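Local structure of Lmo2812 protein (Listeria monocytogenes EGD-e, 5ZQA) at residues Lys141-Gln146 and Thr156-Ala161; Lys246-Ile251 and Lys267-Gly272; Leu71-Val76 and His189-Glu194. The protein is penicillin-binding protein D2, which probably acts as a serine-type D-Ala-D-Ala carboxypeptidase that trims peptidoglycan peptides of the cell wall. All blocks are in the same frame, centred on the assembly; numbering follows the deposited sequence.

Interaction 1 of 3, residues Lys141-Gln146 and Thr156-Ala161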
# COMPACT_ATOMS: atom_id res chain seq x y z
N LYS A 141 -0.90 9.83 -14.41
CA LYS A 141 -1.73 9.38 -15.53
C LYS A 141 -1.54 7.88 -15.77
O LYS A 141 -2.49 7.16 -16.04
CB LYS A 141 -1.40 10.19 -16.79
CG LYS A 141 -2.22 9.80 -18.03
CD LYS A 141 -2.51 11.02 -18.90
CE LYS A 141 -1.26 11.87 -19.10
NZ LYS A 141 -1.50 13.10 -19.91
N GLU A 142 -0.30 7.41 -15.65
CA GLU A 142 -0.05 5.98 -15.81
C GLU A 142 -0.64 5.16 -14.67
O GLU A 142 -1.13 4.06 -14.90
CB GLU A 142 1.45 5.72 -15.93
CG GLU A 142 2.05 6.24 -17.23
CD GLU A 142 1.45 5.56 -18.46
OE1 GLU A 142 0.94 4.43 -18.34
OE2 GLU A 142 1.50 6.16 -19.56
N MET A 143 -0.63 5.70 -13.46
CA MET A 143 -1.28 5.03 -12.33
C MET A 143 -2.77 4.86 -12.61
O MET A 143 -3.33 3.79 -12.38
CB MET A 143 -1.09 5.83 -11.03
CG MET A 143 0.35 5.96 -10.57
SD MET A 143 0.51 7.03 -9.12
CE MET A 143 0.07 5.90 -7.79
N ASN A 144 -3.41 5.92 -13.09
CA ASN A 144 -4.85 5.85 -13.37
C ASN A 144 -5.15 4.99 -14.60
O ASN A 144 -6.17 4.29 -14.65
CB ASN A 144 -5.40 7.26 -13.50
CG ASN A 144 -5.43 7.97 -12.18
OD1 ASN A 144 -5.91 7.41 -11.20
ND2 ASN A 144 -4.90 9.19 -12.12
N ASN A 145 -4.25 5.01 -15.58
CA ASN A 145 -4.39 4.11 -16.72
C ASN A 145 -4.36 2.65 -16.28
O ASN A 145 -5.14 1.84 -16.76
CB ASN A 145 -3.29 4.36 -17.75
CG ASN A 145 -3.59 5.55 -18.62
OD1 ASN A 145 -4.70 6.09 -18.62
ND2 ASN A 145 -2.60 5.97 -19.40
N GLN A 146 -3.46 2.33 -15.36
CA GLN A 146 -3.35 0.96 -14.88
C GLN A 146 -4.57 0.59 -14.05
O GLN A 146 -5.04 -0.55 -14.11
CB GLN A 146 -2.07 0.76 -14.05
CG GLN A 146 -1.87 -0.68 -13.60
CD GLN A 146 -1.72 -1.66 -14.76
OE1 GLN A 146 -2.48 -2.62 -14.88
NE2 GLN A 146 -0.73 -1.42 -15.61
N THR A 156 -12.01 5.53 -8.06
CA THR A 156 -10.59 5.64 -7.73
C THR A 156 -9.87 6.67 -8.58
O THR A 156 -10.02 6.67 -9.80
CB THR A 156 -9.87 4.29 -7.90
OG1 THR A 156 -10.39 3.36 -6.93
CG2 THR A 156 -8.35 4.42 -7.70
N THR A 157 -9.11 7.56 -7.94
CA THR A 157 -8.17 8.44 -8.65
C THR A 157 -6.89 8.59 -7.84
O THR A 157 -6.92 8.91 -6.65
CB THR A 157 -8.75 9.85 -8.93
OG1 THR A 157 -9.34 10.37 -7.75
CG2 THR A 157 -9.80 9.81 -10.03
N PHE A 158 -5.77 8.34 -8.51
CA PHE A 158 -4.44 8.57 -7.95
C PHE A 158 -3.94 9.94 -8.38
O PHE A 158 -4.22 10.39 -9.50
CB PHE A 158 -3.46 7.49 -8.42
CG PHE A 158 -3.85 6.10 -8.00
CD1 PHE A 158 -3.66 5.68 -6.69
CD2 PHE A 158 -4.41 5.21 -8.91
CE1 PHE A 158 -4.02 4.41 -6.29
CE2 PHE A 158 -4.77 3.93 -8.51
CZ PHE A 158 -4.58 3.53 -7.19
N VAL A 159 -3.18 10.60 -7.51
CA VAL A 159 -2.70 11.96 -7.82
C VAL A 159 -1.18 12.06 -7.81
O VAL A 159 -0.62 13.05 -8.29
CB VAL A 159 -3.29 13.01 -6.82
CG1 VAL A 159 -4.82 13.02 -6.87
CG2 VAL A 159 -2.81 12.76 -5.39
N SER A 160 -0.51 11.05 -7.26
CA SER A 160 0.94 11.08 -7.09
C SER A 160 1.46 9.69 -6.80
O SER A 160 0.72 8.84 -6.32
CB SER A 160 1.33 12.03 -5.96
OG SER A 160 0.92 11.50 -4.70
N ALA A 161 2.74 9.44 -7.08
CA ALA A 161 3.35 8.15 -6.82
C ALA A 161 3.33 7.77 -5.33
O ALA A 161 3.22 6.60 -4.97
CB ALA A 161 4.78 8.13 -7.33
O HOH W 1 -8.24 5.86 -11.69

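Interaction 2 of 3, residues Lys246-Ile251 and Lys267-Gly272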
# COMPACT_ATOMS: atom_id res chain seq x y z
N LYS A 246 -6.25 -20.60 1.54
CA LYS A 246 -7.23 -19.54 1.37
C LYS A 246 -6.60 -18.22 1.78
O LYS A 246 -6.14 -18.08 2.90
CB LYS A 246 -8.49 -19.81 2.21
CG LYS A 246 -9.39 -18.58 2.40
CD LYS A 246 -10.56 -18.90 3.30
CE LYS A 246 -11.36 -17.64 3.62
NZ LYS A 246 -12.51 -17.93 4.51
N ARG A 247 -6.60 -17.25 0.87
CA ARG A 247 -6.07 -15.93 1.18
C ARG A 247 -7.20 -14.92 1.33
O ARG A 247 -8.18 -14.95 0.58
CB ARG A 247 -5.08 -15.47 0.10
CG ARG A 247 -4.55 -14.04 0.34
CD ARG A 247 -3.41 -13.65 -0.61
NE ARG A 247 -2.21 -14.45 -0.37
CZ ARG A 247 -1.32 -14.22 0.60
NH1 ARG A 247 -1.49 -13.20 1.43
NH2 ARG A 247 -0.26 -15.02 0.74
N VAL A 248 -7.06 -14.04 2.32
CA VAL A 248 -8.03 -12.96 2.48
C VAL A 248 -7.28 -11.64 2.44
O VAL A 248 -6.07 -11.59 2.68
CB VAL A 248 -8.85 -13.07 3.78
CG1 VAL A 248 -9.61 -14.41 3.82
CG2 VAL A 248 -7.97 -12.91 5.00
N ILE A 249 -8.00 -10.59 2.07
CA ILE A 249 -7.47 -9.24 2.08
C ILE A 249 -8.41 -8.37 2.90
O ILE A 249 -9.62 -8.35 2.65
CB ILE A 249 -7.31 -8.68 0.67
CG1 ILE A 249 -6.23 -9.48 -0.08
CG2 ILE A 249 -6.91 -7.20 0.73
CD1 ILE A 249 -6.09 -9.07 -1.54
N SER A 250 -7.86 -7.68 3.90
CA SER A 250 -8.66 -6.79 4.73
C SER A 250 -8.32 -5.34 4.41
O SER A 250 -7.18 -5.02 4.11
CB SER A 250 -8.41 -7.08 6.21
OG SER A 250 -7.05 -6.83 6.55
N ILE A 251 -9.33 -4.47 4.48
CA ILE A 251 -9.14 -3.04 4.26
C ILE A 251 -9.69 -2.26 5.45
O ILE A 251 -10.85 -2.45 5.83
CB ILE A 251 -9.88 -2.55 3.00
CG1 ILE A 251 -9.68 -3.49 1.81
CG2 ILE A 251 -9.47 -1.11 2.70
CD1 ILE A 251 -8.32 -3.48 1.30
N LYS A 267 -9.96 -8.10 14.12
CA LYS A 267 -11.36 -8.49 14.05
C LYS A 267 -11.75 -8.95 12.64
O LYS A 267 -12.48 -9.93 12.48
CB LYS A 267 -12.25 -7.33 14.48
CG LYS A 267 -12.18 -7.05 15.97
CD LYS A 267 -12.98 -5.82 16.29
CE LYS A 267 -12.97 -5.49 17.77
NZ LYS A 267 -13.52 -4.12 17.96
N LEU A 268 -11.23 -8.26 11.63
CA LEU A 268 -11.55 -8.61 10.25
C LEU A 268 -10.91 -9.94 9.85
O LEU A 268 -11.53 -10.74 9.13
CB LEU A 268 -11.10 -7.50 9.29
CG LEU A 268 -11.90 -6.19 9.39
CD1 LEU A 268 -11.17 -5.08 8.67
CD2 LEU A 268 -13.30 -6.37 8.82
N MET A 269 -9.70 -10.19 10.32
CA MET A 269 -9.02 -11.44 10.01
C MET A 269 -9.75 -12.62 10.67
O MET A 269 -9.85 -13.70 10.07
CB MET A 269 -7.55 -11.38 10.44
CG MET A 269 -6.67 -10.53 9.50
SD MET A 269 -6.73 -11.18 7.81
CE MET A 269 -5.78 -9.97 6.89
N GLU A 270 -10.29 -12.40 11.87
CA GLU A 270 -11.10 -13.42 12.54
C GLU A 270 -12.33 -13.78 11.71
O GLU A 270 -12.66 -14.96 11.54
CB GLU A 270 -11.53 -12.94 13.94
CG GLU A 270 -12.38 -13.96 14.70
CD GLU A 270 -12.38 -13.72 16.20
OE1 GLU A 270 -11.30 -13.41 16.76
OE2 GLU A 270 -13.46 -13.84 16.82
N VAL A 271 -13.01 -12.77 11.18
CA VAL A 271 -14.14 -12.98 10.27
C VAL A 271 -13.69 -13.68 9.00
O VAL A 271 -14.34 -14.62 8.52
CB VAL A 271 -14.82 -11.64 9.92
CG1 VAL A 271 -15.85 -11.83 8.80
CG2 VAL A 271 -15.47 -11.07 11.15
N GLY A 272 -12.57 -13.22 8.45
CA GLY A 272 -12.07 -13.75 7.20
C GLY A 272 -11.82 -15.25 7.22
O GLY A 272 -12.01 -15.93 6.21

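Interaction 3 of 3, residues Leu71-Val76 and His189-Glu194. With MG (magnesium ion), chain C; MG (magnesium ion), chain B.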
# COMPACT_ATOMS: atom_id res chain seq x y z
N LEU A 71 3.50 -0.93 -10.72
CA LEU A 71 4.12 -0.42 -11.93
C LEU A 71 5.64 -0.61 -11.97
O LEU A 71 6.21 -0.85 -13.04
CB LEU A 71 3.74 1.05 -12.12
CG LEU A 71 2.26 1.19 -12.52
CD1 LEU A 71 1.82 2.65 -12.50
CD2 LEU A 71 2.00 0.58 -13.90
N VAL A 72 6.30 -0.53 -10.82
CA VAL A 72 7.72 -0.86 -10.73
C VAL A 72 7.96 -2.32 -11.08
O VAL A 72 8.84 -2.63 -11.90
CB VAL A 72 8.26 -0.57 -9.32
CG1 VAL A 72 9.63 -1.19 -9.11
CG2 VAL A 72 8.29 0.95 -9.08
N LEU A 73 7.15 -3.20 -10.51
CA LEU A 73 7.31 -4.64 -10.73
C LEU A 73 7.00 -5.02 -12.19
O LEU A 73 7.69 -5.86 -12.77
CB LEU A 73 6.42 -5.41 -9.75
CG LEU A 73 6.90 -5.26 -8.30
CD1 LEU A 73 5.84 -5.77 -7.34
CD2 LEU A 73 8.21 -5.98 -8.08
N GLU A 74 5.98 -4.38 -12.78
CA GLU A 74 5.70 -4.56 -14.21
C GLU A 74 6.91 -4.14 -15.06
O GLU A 74 7.32 -4.86 -15.98
CB GLU A 74 4.47 -3.74 -14.64
CG GLU A 74 3.15 -4.24 -14.08
CD GLU A 74 2.67 -5.50 -14.78
OE1 GLU A 74 2.29 -5.40 -15.97
OE2 GLU A 74 2.71 -6.58 -14.16
N ALA A 75 7.49 -2.99 -14.74
CA ALA A 75 8.62 -2.47 -15.51
C ALA A 75 9.80 -3.42 -15.47
O ALA A 75 10.46 -3.65 -16.49
CB ALA A 75 9.03 -1.09 -14.99
N VAL A 76 10.07 -3.99 -14.31
CA VAL A 76 11.19 -4.92 -14.24
C VAL A 76 10.89 -6.18 -15.07
O VAL A 76 11.75 -6.64 -15.81
CB VAL A 76 11.53 -5.30 -12.79
CG1 VAL A 76 12.64 -6.36 -12.77
CG2 VAL A 76 11.94 -4.05 -12.00
N HIS A 189 2.18 -10.38 -9.01
CA HIS A 189 3.52 -10.29 -8.45
C HIS A 189 3.55 -10.84 -7.03
O HIS A 189 3.73 -10.07 -6.08
CB HIS A 189 4.03 -8.84 -8.47
CG HIS A 189 4.08 -8.26 -9.85
ND1 HIS A 189 5.09 -8.56 -10.74
CD2 HIS A 189 3.22 -7.45 -10.51
CE1 HIS A 189 4.86 -7.94 -11.88
NE2 HIS A 189 3.73 -7.26 -11.77
N PRO A 190 3.41 -12.16 -6.88
CA PRO A 190 3.39 -12.77 -5.55
C PRO A 190 4.62 -12.43 -4.71
O PRO A 190 4.53 -12.42 -3.49
CB PRO A 190 3.30 -14.28 -5.84
CG PRO A 190 3.63 -14.43 -7.27
CD PRO A 190 3.28 -13.16 -7.96
N GLU A 191 5.74 -12.15 -5.37
CA GLU A 191 6.97 -11.83 -4.66
C GLU A 191 6.88 -10.52 -3.87
O GLU A 191 7.75 -10.24 -3.07
CB GLU A 191 8.15 -11.79 -5.64
CG GLU A 191 8.28 -10.52 -6.47
CD GLU A 191 7.39 -10.48 -7.70
OE1 GLU A 191 6.58 -11.41 -7.94
OE2 GLU A 191 7.49 -9.49 -8.46
N VAL A 192 5.82 -9.74 -4.08
CA VAL A 192 5.69 -8.51 -3.30
C VAL A 192 5.63 -8.85 -1.81
O VAL A 192 6.13 -8.09 -0.97
CB VAL A 192 4.44 -7.69 -3.74
CG1 VAL A 192 3.13 -8.39 -3.40
CG2 VAL A 192 4.48 -6.28 -3.14
N LEU A 193 5.07 -10.02 -1.50
CA LEU A 193 4.92 -10.43 -0.11
C LEU A 193 6.26 -10.80 0.51
O LEU A 193 6.39 -10.80 1.73
CB LEU A 193 3.93 -11.60 -0.02
CG LEU A 193 2.54 -11.31 -0.59
CD1 LEU A 193 1.70 -12.57 -0.54
CD2 LEU A 193 1.87 -10.19 0.17
N GLU A 194 7.26 -11.10 -0.31
CA GLU A 194 8.60 -11.35 0.20
C GLU A 194 9.14 -10.10 0.89
O GLU A 194 9.89 -10.20 1.87
CB GLU A 194 9.54 -11.80 -0.93
CG GLU A 194 9.18 -13.18 -1.47
CD GLU A 194 9.99 -13.59 -2.70
OE1 GLU A 194 11.08 -13.03 -2.93
OE2 GLU A 194 9.53 -14.50 -3.43
MG MG C . 6.90 -9.46 -10.26
MG MG B . 2.13 -6.97 -17.41
O HOH W 2 8.40 -8.28 -11.00
O HOH W 3 1.68 -8.23 -15.77
O HOH W 4 4.20 -7.47 -17.17
O HOH W 5 0.19 -6.27 -17.63
O HOH W 6 2.64 -5.81 -18.90

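Interaction 1 of 3, residues Lys141-Gln146 and Thr156-Ala161
Asn144 OD1 accepts two hydrogen bonds: Phe158 N donates to it at 2.8 Å in an almost straight bond, N-H...O 176°, and water 1 gives it a second hydrogen while giving its other one to Thr156 O. The Phe158 N-H lies in the carbonyl plane of the Asn144 amide and meets a lone pair of OD1. On the other arm of the amide, Asn144 ND2 donates to Phe158 O at 3.0 Å, with that oxygen close to the amide plane. Both ends of one side-chain amide are thus spent on the N-H and C=O of a single residue, which fixes the amide flip and holds in place a loop that forms no regular strand here. OD1 also comes within 3.5 Å of Phe158 CD2, the amide and ring planes being 27° apart.

One residue back on the helix, Met143 packs its CB 3.9 Å from Phe158 CB. With chi3 at 81° the chain bends at its end, so that CE meets Phe158 CD1 at 3.9 Å. Met143 SD lies 3.3 Å from Ser160 O and rests against Ala161 CA. The same sulfur, 5.4 Å from the Phe158 ring centroid, makes an oblique Met-aromatic contact, the two side chains running roughly perpendicular.

The contact ties helix 139-150 to the loop that follows it. Phe158 also packs on Ala147, Ile60 and Ser64, and Met143 touches Thr68 of helix 65-77, whose hydroxyl bonds Ala161 O, while Ser160 and Ala161 lean on Glu128 of helix 124-135.

Interaction 2 of 3, residues Lys246-Ile251 and Lys267-Gly272
Leu268 opens the helical side of the contact with Ser250: its CB lies 4.1 Å from Ser250 CB, and its CD1 reaches along the strand to within 3.9 Å of Ile251 O. Next comes Met269, whose chain folds at chi2 (-59°) and brings its sulfur and methyl down to the strand. SD touches Val248 CG2 at 3.5 Å, the two side chains running antiparallel alongside each other, while CE lies 3.4 Å from Ser250 OG. Gly272, a turn after Leu268, puts bare backbone opposite Val248, whose CG1 lies 3.7 Å from Gly272 O. That same carbonyl accepts a hydrogen bond from Lys246 NZ at 2.7 Å, the ammonium sitting nearly along the C=O axis. The lysine is fully extended to get there, its CG anti to the backbone N (chi1 164°), and its positive charge would suit the carbonyl-rich C-terminal end of the helix.

The axes of 246-251 and 267-272 approach to 8.8 Å, their directions 149° apart, close to antiparallel. Val40 of strand 37-42 and Ala241 of strand 236-243 extend the same floor. A C-terminal helix packed against one face of a five-stranded antiparallel sheet is characteristic of the penicillin-binding transpeptidase fold shared with serine beta-lactamases.

Interaction 3 of 3, residues Leu71-Val76 and His189-Glu194
His189 and Glu74 meet at the imidazole edge, where NE2 donates to Glu74 OE2 at 2.7 Å; the bond is bent (148°) and uses the anti lone pair of the carboxylate oxygen. Across the ring, ND1 binds one magnesium ion at 2.1 Å, and Glu191 OE2 holds it at 1.9 Å. A water on this ion donates to Leu73 O. The other carboxylate oxygen, Glu74 OE1, binds a second magnesium at 2.1 Å, and one of the four waters on this ion gives a hydrogen to OE2. The histidine thus links two metal sites, and metal binding at ND1 would make its NE2-H a stronger donor.

Further out, Leu73 supports one face of the ring: its CB sits 3.5 Å from the His189 ring centroid as a CH-pi contact. Leu73 CD2 approaches Glu191 OE2 at 3.6 Å, while CD1 touches Val192. With chi1 78° and a bend at chi2, the Glu191 chain curls back to bring OE2 to the ion held by His189 ND1.

His189 follows helix 175-188 and begins a type I turn into helix 192-196. Phe70 of helix 65-77 meets the imidazole edge-to-face, and Leu73 is packed by Leu185 of helix 175-188 and Tyr115 of helix 111-120.

Interactions 1 and 3 belong to one helical region. Their centres are about 17 Å apart, and they touch where Leu71 CD1 packs 3.9 Å from Met143 CA; along the chain, interaction 1 lies inside the loop that interaction 3 closes. Interaction 2 comes later, on the sheet side, about 22 Å from interaction 3 and about 27 Å from interaction 1, centre to centre. Arg247 NH2 packs 3.4 Å from Leu193 CD1, where 246-251 and 189-194 touch. Interaction 1 lies close to the predicted catalytic residues: the Ala161 side chain is about 7 Å from that of Lys65. Helix 65-77, which carries Lys65, also supplies Glu74 to one magnesium ion.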